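Local atomic coordinates of muramidase (PDB entry 6ZM8), a protein that hydrolyses the glycan strands of bacterial peptidoglycan, as a fungal lysozyme (muramidase) of glycoside hydrolase family 25. Residues T89-L94 with W131-T136; W116-V121 with S148-N153. All blocks are in the same frame, centred on the assembly; numbering follows the deposited sequence. Where two conformers were deposited one is given.

Contact 1. Residues T89-L94 with W131-T136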
ATOM      1  N   THR A  89     -10.133  -8.682  -2.922  1.00  6.06           N
ATOM      2  CA  THR A  89      -9.017  -7.959  -3.521  1.00  5.72           C
ATOM      3  C   THR A  89      -9.048  -6.524  -3.056  1.00  5.33           C
ATOM      4  O   THR A  89      -9.976  -5.761  -3.352  1.00  5.97           O
ATOM      5  CB  THR A  89      -9.039  -8.030  -5.056  1.00  6.75           C
ATOM      6  OG1 THR A  89      -9.234  -9.377  -5.492  1.00  7.63           O
ATOM      7  CG2 THR A  89      -7.719  -7.548  -5.611  1.00  7.28           C
ATOM      8  N   LEU A  90      -8.030  -6.136  -2.283  1.00  5.23           N
ATOM      9  CA  LEU A  90      -7.903  -4.749  -1.881  1.00  5.18           C
ATOM     10  C   LEU A  90      -7.442  -3.910  -3.073  1.00  4.91           C
ATOM     11  O   LEU A  90      -6.717  -4.396  -3.956  1.00  5.45           O
ATOM     12  CB  LEU A  90      -6.868  -4.628  -0.751  1.00  5.33           C
ATOM     13  CG  LEU A  90      -7.309  -5.308   0.554  1.00  6.32           C
ATOM     14  CD1 LEU A  90      -6.151  -5.381   1.536  1.00  7.83           C
ATOM     15  CD2 LEU A  90      -8.504  -4.617   1.165  1.00  7.85           C
ATOM     16  N   PRO A  91      -7.793  -2.621  -3.099  1.00  4.99           N
ATOM     17  CA  PRO A  91      -7.175  -1.738  -4.076  1.00  5.17           C
ATOM     18  C   PRO A  91      -5.659  -1.740  -3.857  1.00  4.85           C
ATOM     19  O   PRO A  91      -5.172  -1.815  -2.730  1.00  5.24           O
ATOM     20  CB  PRO A  91      -7.793  -0.374  -3.766  1.00  5.98           C
ATOM     21  CG  PRO A  91      -8.120  -0.474  -2.269  1.00  6.41           C
ATOM     22  CD  PRO A  91      -8.583  -1.890  -2.078  1.00  5.62           C
ATOM     23  N   GLY A  92      -4.912  -1.624  -4.954  1.00  4.82           N
ATOM     24  CA  GLY A  92      -3.466  -1.566  -4.842  1.00  4.83           C
ATOM     25  C   GLY A  92      -3.035  -0.346  -4.023  1.00  4.62           C
ATOM     26  O   GLY A  92      -3.722   0.693  -3.994  1.00  5.13           O
ATOM     27  N   ALA A  93      -1.860  -0.477  -3.408  1.00  4.60           N
ATOM     28  CA  ALA A  93      -1.291   0.596  -2.608  1.00  4.57           C
ATOM     29  C   ALA A  93      -0.039   1.162  -3.261  1.00  4.35           C
ATOM     30  O   ALA A  93       0.843   0.430  -3.752  1.00  5.18           O
ATOM     31  CB  ALA A  93      -0.938   0.108  -1.209  1.00  5.00           C
ATOM     32  N   LEU A  94       0.049   2.500  -3.227  1.00  4.59           N
ATOM     33  CA  LEU A  94       1.225   3.254  -3.629  1.00  4.69           C
ATOM     34  C   LEU A  94       2.085   3.466  -2.374  1.00  4.55           C
ATOM     35  O   LEU A  94       1.679   4.201  -1.468  1.00  5.01           O
ATOM     36  CB  LEU A  94       0.800   4.595  -4.206  1.00  5.01           C
ATOM     37  CG  LEU A  94       1.959   5.518  -4.586  1.00  5.49           C
ATOM     38  CD1 LEU A  94       2.811   4.924  -5.707  1.00  5.94           C
ATOM     39  CD2 LEU A  94       1.429   6.881  -4.988  1.00  6.64           C
ATOM     40  N   TRP A 131      -9.438   3.927  -6.738  1.00  5.48           N
ATOM     41  CA  TRP A 131      -8.414   4.810  -6.202  1.00  5.60           C
ATOM     42  C   TRP A 131      -7.467   3.954  -5.346  1.00  5.34           C
ATOM     43  O   TRP A 131      -7.912   3.145  -4.543  1.00  6.08           O
ATOM     44  CB  TRP A 131      -9.019   5.924  -5.344  1.00  6.37           C
ATOM     45  CG  TRP A 131      -9.937   6.811  -6.125  1.00  6.73           C
ATOM     46  CD1 TRP A 131     -11.292   6.877  -6.021  1.00  8.56           C
ATOM     47  CD2 TRP A 131      -9.589   7.715  -7.173  1.00  7.33           C
ATOM     48  NE1 TRP A 131     -11.802   7.763  -6.932  1.00 10.36           N
ATOM     49  CE2 TRP A 131     -10.779   8.290  -7.656  1.00  9.43           C
ATOM     50  CE3 TRP A 131      -8.392   8.081  -7.773  1.00  8.78           C
ATOM     51  CZ2 TRP A 131     -10.797   9.210  -8.708  1.00 12.26           C
ATOM     52  CZ3 TRP A 131      -8.423   8.996  -8.812  1.00 11.53           C
ATOM     53  CH2 TRP A 131      -9.607   9.555  -9.280  1.00 12.89           C
ATOM     54  N   PRO A 132      -6.158   4.123  -5.508  1.00  5.21           N
ATOM     55  CA  PRO A 132      -5.223   3.338  -4.712  1.00  5.12           C
ATOM     56  C   PRO A 132      -5.194   3.830  -3.269  1.00  4.70           C
ATOM     57  O   PRO A 132      -5.477   4.988  -2.952  1.00  5.63           O
ATOM     58  CB  PRO A 132      -3.894   3.555  -5.412  1.00  5.77           C
ATOM     59  CG  PRO A 132      -4.030   4.970  -5.953  1.00  6.58           C
ATOM     60  CD  PRO A 132      -5.482   5.093  -6.378  1.00  5.92           C
ATOM     61  N   VAL A 133      -4.773   2.912  -2.388  1.00  4.57           N
ATOM     62  CA  VAL A 133      -4.336   3.285  -1.053  1.00  4.55           C
ATOM     63  C   VAL A 133      -2.989   4.003  -1.158  1.00  4.52           C
ATOM     64  O   VAL A 133      -2.179   3.674  -2.040  1.00  5.36           O
ATOM     65  CB  VAL A 133      -4.225   1.979  -0.232  1.00  4.76           C
ATOM     66  CG1 VAL A 133      -3.489   2.151   1.092  1.00  5.61           C
ATOM     67  CG2 VAL A 133      -5.620   1.406   0.015  1.00  5.61           C
ATOM     68  N   ILE A 134      -2.754   4.978  -0.279  1.00  4.54           N
ATOM     69  CA  ILE A 134      -1.441   5.615  -0.175  1.00  4.54           C
ATOM     70  C   ILE A 134      -0.797   5.177   1.137  1.00  4.30           C
ATOM     71  O   ILE A 134      -1.358   5.427   2.215  1.00  4.80           O
ATOM     72  CB  ILE A 134      -1.549   7.139  -0.262  1.00  5.01           C
ATOM     73  CG1 ILE A 134      -1.915   7.541  -1.687  1.00  5.72           C
ATOM     74  CG2 ILE A 134      -0.245   7.816   0.200  1.00  5.68           C
ATOM     75  CD1 ILE A 134      -2.224   9.018  -1.868  1.00  6.47           C
ATOM     76  N   TYR A 135       0.384   4.549   1.018  1.00  4.33           N
ATOM     77  CA  TYR A 135       1.232   4.213   2.169  1.00  4.31           C
ATOM     78  C   TYR A 135       2.329   5.269   2.257  1.00  4.38           C
ATOM     79  O   TYR A 135       3.061   5.498   1.285  1.00  4.74           O
ATOM     80  CB  TYR A 135       1.854   2.833   1.998  1.00  4.70           C
ATOM     81  CG  TYR A 135       2.920   2.516   3.043  1.00  5.07           C
ATOM     82  CD1 TYR A 135       4.243   2.918   2.861  1.00  5.99           C
ATOM     83  CD2 TYR A 135       2.614   1.807   4.194  1.00  5.18           C
ATOM     84  CE1 TYR A 135       5.217   2.624   3.786  1.00  6.67           C
ATOM     85  CE2 TYR A 135       3.590   1.467   5.126  1.00  5.33           C
ATOM     86  CZ  TYR A 135       4.913   1.878   4.920  1.00  5.91           C
ATOM     87  OH  TYR A 135       5.922   1.551   5.781  1.00  6.90           O
ATOM     88  N   THR A 136       2.438   5.887   3.424  1.00  4.31           N
ATOM     89  CA  THR A 136       3.478   6.886   3.638  1.00  4.46           C
ATOM     90  C   THR A 136       3.681   7.062   5.149  1.00  4.44           C
ATOM     91  O   THR A 136       3.097   6.352   5.969  1.00  4.87           O
ATOM     92  CB  THR A 136       3.099   8.210   2.918  1.00  4.61           C
ATOM     93  OG1 THR A 136       4.264   9.035   2.804  1.00  5.03           O
ATOM     94  CG2 THR A 136       1.982   8.968   3.596  1.00  4.99           C
TER

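Contact 2. Residues W116-V121 with S148-N153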
ATOM      1  N   TRP A 116       3.165  14.161  -9.486  1.00  5.58           N
ATOM      2  CA  TRP A 116       3.554  12.792  -9.791  1.00  5.54           C
ATOM      3  C   TRP A 116       2.560  11.810  -9.168  1.00  5.55           C
ATOM      4  O   TRP A 116       2.086  10.873  -9.804  1.00  5.76           O
ATOM      5  CB  TRP A 116       4.991  12.549  -9.278  1.00  5.84           C
ATOM      6  CG  TRP A 116       5.568  11.250  -9.704  1.00  5.77           C
ATOM      7  CD1 TRP A 116       6.413  11.084 -10.763  1.00  6.71           C
ATOM      8  CD2 TRP A 116       5.323   9.945  -9.157  1.00  5.91           C
ATOM      9  NE1 TRP A 116       6.716   9.740 -10.910  1.00  7.33           N
ATOM     10  CE2 TRP A 116       6.060   9.031  -9.956  1.00  6.60           C
ATOM     11  CE3 TRP A 116       4.593   9.440  -8.079  1.00  6.29           C
ATOM     12  CZ2 TRP A 116       6.049   7.658  -9.716  1.00  7.50           C
ATOM     13  CZ3 TRP A 116       4.569   8.072  -7.839  1.00  7.04           C
ATOM     14  CH2 TRP A 116       5.285   7.200  -8.670  1.00  7.38           C
ATOM     15  N   ILE A 117       2.270  12.038  -7.886  1.00  5.49           N
ATOM     16  CA  ILE A 117       1.304  11.182  -7.169  1.00  5.56           C
ATOM     17  C   ILE A 117      -0.064  11.270  -7.854  1.00  5.63           C
ATOM     18  O   ILE A 117      -0.723  10.249  -8.039  1.00  5.91           O
ATOM     19  CB  ILE A 117       1.257  11.562  -5.685  1.00  5.51           C
ATOM     20  CG1 ILE A 117       2.627  11.322  -5.025  1.00  5.83           C
ATOM     21  CG2 ILE A 117       0.155  10.776  -4.971  1.00  6.14           C
ATOM     22  CD1 ILE A 117       2.778  12.016  -3.678  1.00  6.42           C
ATOM     23  N   GLU A 118      -0.500  12.492  -8.213  1.00  5.77           N
ATOM     24  CA  GLU A 118      -1.773  12.644  -8.917  1.00  6.23           C
ATOM     25  C   GLU A 118      -1.789  11.820 -10.196  1.00  6.12           C
ATOM     26  O   GLU A 118      -2.790  11.178 -10.538  1.00  6.63           O
ATOM     27  CB  GLU A 118      -2.008  14.124  -9.198  1.00  6.74           C
ATOM     28  CG  GLU A 118      -3.338  14.396  -9.916  1.00  7.33           C
ATOM     29  CD  GLU A 118      -4.542  14.063  -9.069  1.00  8.82           C
ATOM     30  OE1 GLU A 118      -4.721  14.681  -8.010  1.00  9.38           O
ATOM     31  OE2 GLU A 118      -5.245  13.105  -9.403  1.00 16.64           O
ATOM     32  N   ASP A 119      -0.686  11.857 -10.951  1.00  6.14           N
ATOM     33  CA  ASP A 119      -0.620  11.100 -12.193  1.00  6.35           C
ATOM     34  C   ASP A 119      -0.739   9.591 -11.907  1.00  5.95           C
ATOM     35  O   ASP A 119      -1.456   8.864 -12.609  1.00  6.56           O
ATOM     36  CB  ASP A 119       0.680  11.450 -12.923  1.00  6.80           C
ATOM     37  CG  ASP A 119       0.730  11.038 -14.372  1.00  7.62           C
ATOM     38  OD1 ASP A 119      -0.308  10.919 -15.010  1.00  9.79           O
ATOM     39  OD2 ASP A 119       1.892  10.892 -14.863  1.00  7.84           O
ATOM     40  N   PHE A 120      -0.048   9.114 -10.880  1.00  5.59           N
ATOM     41  CA  PHE A 120      -0.169   7.696 -10.514  1.00  5.44           C
ATOM     42  C   PHE A 120      -1.614   7.351 -10.135  1.00  5.33           C
ATOM     43  O   PHE A 120      -2.179   6.360 -10.618  1.00  5.72           O
ATOM     44  CB  PHE A 120       0.799   7.366  -9.363  1.00  5.36           C
ATOM     45  CG  PHE A 120       0.795   5.896  -9.021  1.00  5.56           C
ATOM     46  CD1 PHE A 120      -0.211   5.330  -8.240  1.00  5.82           C
ATOM     47  CD2 PHE A 120       1.810   5.068  -9.495  1.00  6.16           C
ATOM     48  CE1 PHE A 120      -0.224   3.962  -7.974  1.00  6.53           C
ATOM     49  CE2 PHE A 120       1.811   3.702  -9.202  1.00  7.04           C
ATOM     50  CZ  PHE A 120       0.790   3.154  -8.451  1.00  7.06           C
ATOM     51  N   VAL A 121      -2.200   8.121  -9.225  0.50  5.39           N
ATOM     52  CA  VAL A 121      -3.501   7.666  -8.703  0.50  5.56           C
ATOM     53  C   VAL A 121      -4.608   7.844  -9.759  0.50  5.79           C
ATOM     54  O   VAL A 121      -5.538   7.055  -9.784  0.50  5.56           O
ATOM     55  CB  VAL A 121      -3.870   8.330  -7.358  0.50  5.67           C
ATOM     56  CG1 VAL A 121      -2.742   8.174  -6.338  0.50  5.75           C
ATOM     57  CG2 VAL A 121      -4.232   9.786  -7.494  0.50  6.26           C
ATOM     58  N   SER A 148       0.410  17.768   1.665  1.00  6.15           N
ATOM     59  CA  SER A 148      -0.719  18.004   0.763  1.00  6.43           C
ATOM     60  C   SER A 148      -1.975  17.250   1.204  1.00  6.02           C
ATOM     61  O   SER A 148      -1.902  16.032   1.457  1.00  6.46           O
ATOM     62  CB  SER A 148      -0.333  17.515  -0.621  1.00  6.99           C
ATOM     63  OG  SER A 148      -1.426  17.651  -1.523  1.00  7.44           O
ATOM     64  N   ASN A 149      -3.114  17.923   1.142  1.00  6.37           N
ATOM     65  CA  ASN A 149      -4.413  17.289   1.405  1.00  6.54           C
ATOM     66  C   ASN A 149      -5.084  16.779   0.126  1.00  6.98           C
ATOM     67  O   ASN A 149      -6.236  16.362   0.202  1.00  8.21           O
ATOM     68  CB  ASN A 149      -5.349  18.215   2.153  1.00  7.88           C
ATOM     69  CG  ASN A 149      -5.750  19.413   1.353  1.00  9.61           C
ATOM     70  OD1 ASN A 149      -5.493  19.522   0.170  1.00 10.15           O
ATOM     71  ND2 ASN A 149      -6.432  20.347   2.029  1.00 14.01           N
ATOM     72  N   ARG A 150      -4.393  16.772  -1.007  1.00  6.78           N
ATOM     73  CA  ARG A 150      -5.053  16.592  -2.304  1.00  7.89           C
ATOM     74  C   ARG A 150      -5.635  15.217  -2.529  1.00  6.56           C
ATOM     75  O   ARG A 150      -6.485  15.073  -3.399  1.00  7.46           O
ATOM     76  CB  ARG A 150      -4.115  17.004  -3.431  1.00 11.28           C
ATOM     77  CG  ARG A 150      -4.090  18.558  -3.408  1.00 16.42           C
ATOM     78  CD  ARG A 150      -3.656  19.282  -4.647  1.00 20.96           C
ATOM     79  NE  ARG A 150      -3.394  18.307  -5.698  1.00 36.69           N
ATOM     80  CZ  ARG A 150      -3.873  18.256  -6.930  1.00 35.94           C
ATOM     81  NH1 ARG A 150      -4.723  19.169  -7.417  1.00 41.27           N
ATOM     82  NH2 ARG A 150      -3.483  17.212  -7.650  1.00 25.44           N
ATOM     83  N   PHE A 151      -5.162  14.206  -1.810  1.00  6.33           N
ATOM     84  CA  PHE A 151      -5.535  12.812  -2.097  1.00  6.21           C
ATOM     85  C   PHE A 151      -6.467  12.236  -1.042  1.00  6.22           C
ATOM     86  O   PHE A 151      -6.976  11.128  -1.263  1.00  7.16           O
ATOM     87  CB  PHE A 151      -4.282  11.942  -2.217  1.00  6.35           C
ATOM     88  CG  PHE A 151      -3.345  12.541  -3.226  1.00  6.23           C
ATOM     89  CD1 PHE A 151      -3.645  12.526  -4.582  1.00  7.29           C
ATOM     90  CD2 PHE A 151      -2.200  13.181  -2.819  1.00  7.73           C
ATOM     91  CE1 PHE A 151      -2.848  13.212  -5.491  1.00  8.15           C
ATOM     92  CE2 PHE A 151      -1.402  13.864  -3.744  1.00  8.63           C
ATOM     93  CZ  PHE A 151      -1.727  13.871  -5.068  1.00  8.49           C
ATOM     94  N   ALA A 152      -6.708  12.921   0.071  1.00  6.67           N
ATOM     95  CA  ALA A 152      -7.378  12.289   1.204  1.00  7.64           C
ATOM     96  C   ALA A 152      -8.824  11.888   0.920  1.00  7.07           C
ATOM     97  O   ALA A 152      -9.299  10.892   1.468  1.00  8.96           O
ATOM     98  CB  ALA A 152      -7.326  13.192   2.413  1.00  9.49           C
ATOM     99  N   ASN A 153      -9.509  12.605   0.029  0.50  6.64           N
ATOM    100  CA  ASN A 153     -10.925  12.310  -0.281  0.50  7.06           C
ATOM    101  C   ASN A 153     -11.089  11.263  -1.399  0.50  7.75           C
ATOM    102  O   ASN A 153     -12.193  10.980  -1.869  0.50  9.88           O
ATOM    103  CB  ASN A 153     -11.613  13.593  -0.728  0.50  6.48           C
ATOM    104  CG  ASN A 153     -13.077  13.397  -1.000  0.50  5.51           C
ATOM    105  OD1 ASN A 153     -13.843  12.943  -0.142  0.50  5.38           O
ATOM    106  ND2 ASN A 153     -13.490  13.768  -2.188  0.50  6.08           N
TER

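Contact 1. Residues T89-L94 with W131-T136
Three backbone hydrogen bonds join Gly92 and Leu94 to Val133 and Tyr135 as parallel neighbours in the sheet. Val133 N gives to Gly92 O at 2.9 Å, a bent bond with 138° at the hydrogen. The next two are straighter: Leu94 N reaches Val133 O at 2.8 Å, and Tyr135 N meets Leu94 O at 2.8 Å. Between them the CA of Ala93 adds a C-H...O contact to Val133 O at 3.3 Å.

The apolar contacts are small. Ala93 CB and Val133 CB, paired on one face of the sheet, lie 3.9 Å apart. With CG1 of Val133 anti to the backbone N (chi1 167°) and against Ala93 CB, its CG2 lies beside the backbone N and meets Pro91 CG at 3.9 Å. Tyr28 of strand 26-33 and Trp158 of strand 157-160 also pack on this face. Leu94 and Ile134 point to the other face, where Leu94 touches Ile117 and Phe120 of helix 110-128.

Strand 93-95, that helix and strand 133-136 form a beta-alpha-beta unit, the repeating element of the TIM-barrel-like fold of this family. Tyr135 turns its ring away from Leu94, and its hydroxyl is hydrogen-bonded to Gln180. All the hydrogen bonds between the two segments are between main-chain atoms, so the peptide groups set the register in a buried setting, and the side chains that meet across it are apolar.

Contact 2. Residues W116-V121 with S148-N153
Residues 116-121, within helix 110-128, face a type I beta turn, Asn149 to Ala152, and the backbones come nearest at Glu118 and Phe151, whose CA atoms are 7.8 Å apart. Phe151 fills the gap. With CG2 anti to the backbone N of Ile117, this methyl reaches out over one face of the ring, 3.7 Å from the centroid and 16° off the normal, a CH-pi contact. The opposite face carries Arg150 CB, 4.1 Å above the plane, and Glu118 CB lies at the edge. Replacing Phe151 by an alanine would take the ring from between Ile117 CG2 and Arg150 CB and would probably leave a gap beside the helix.

The turn belongs to the alpha-beta loop that leads from helix 138-145 into strand 157-160, so the contact ties the flank of helix 110-128 to a later connection of the barrel. Ser148 OG accepts from Arg150 N at 3.1 Å, an ST turn that braces the loop where the arginine leaves it.

Beside the ring edge, Glu118 bends at chi2 (66°) and brings OE1 to Arg150 NH2, a salt bridge of 2.8 Å. The carboxylate and guanidinium planes stand 86° apart, and the two groups meet through one oxygen and one nitrogen. The other carboxylate oxygen, OE2, forms a salt bridge with Arg154 NH1.

The centres of contacts 1 and 2 lie 12 Å apart, contact 1 close to the centre of the molecule and contact 2 farther out. Their segments alternate along the sequence: 89-94, 116-121, 131-136, 148-153. Helix 110-128 is the crossover between the two strands of contact 1 and supplies one side of contact 2, so this helix and the 148-153 loop sit next to each other, both reaching the strands of contact 1. Leu94 CD1 meets Phe120 CE2 at 3.8 Å, and Ile134 CD1 packs on Phe151 CB at 3.6 Å. Sheet, helix and loop therefore share one continuous apolar packing on this flank of the barrel, with the Glu118 salt bridges at its partly exposed edge.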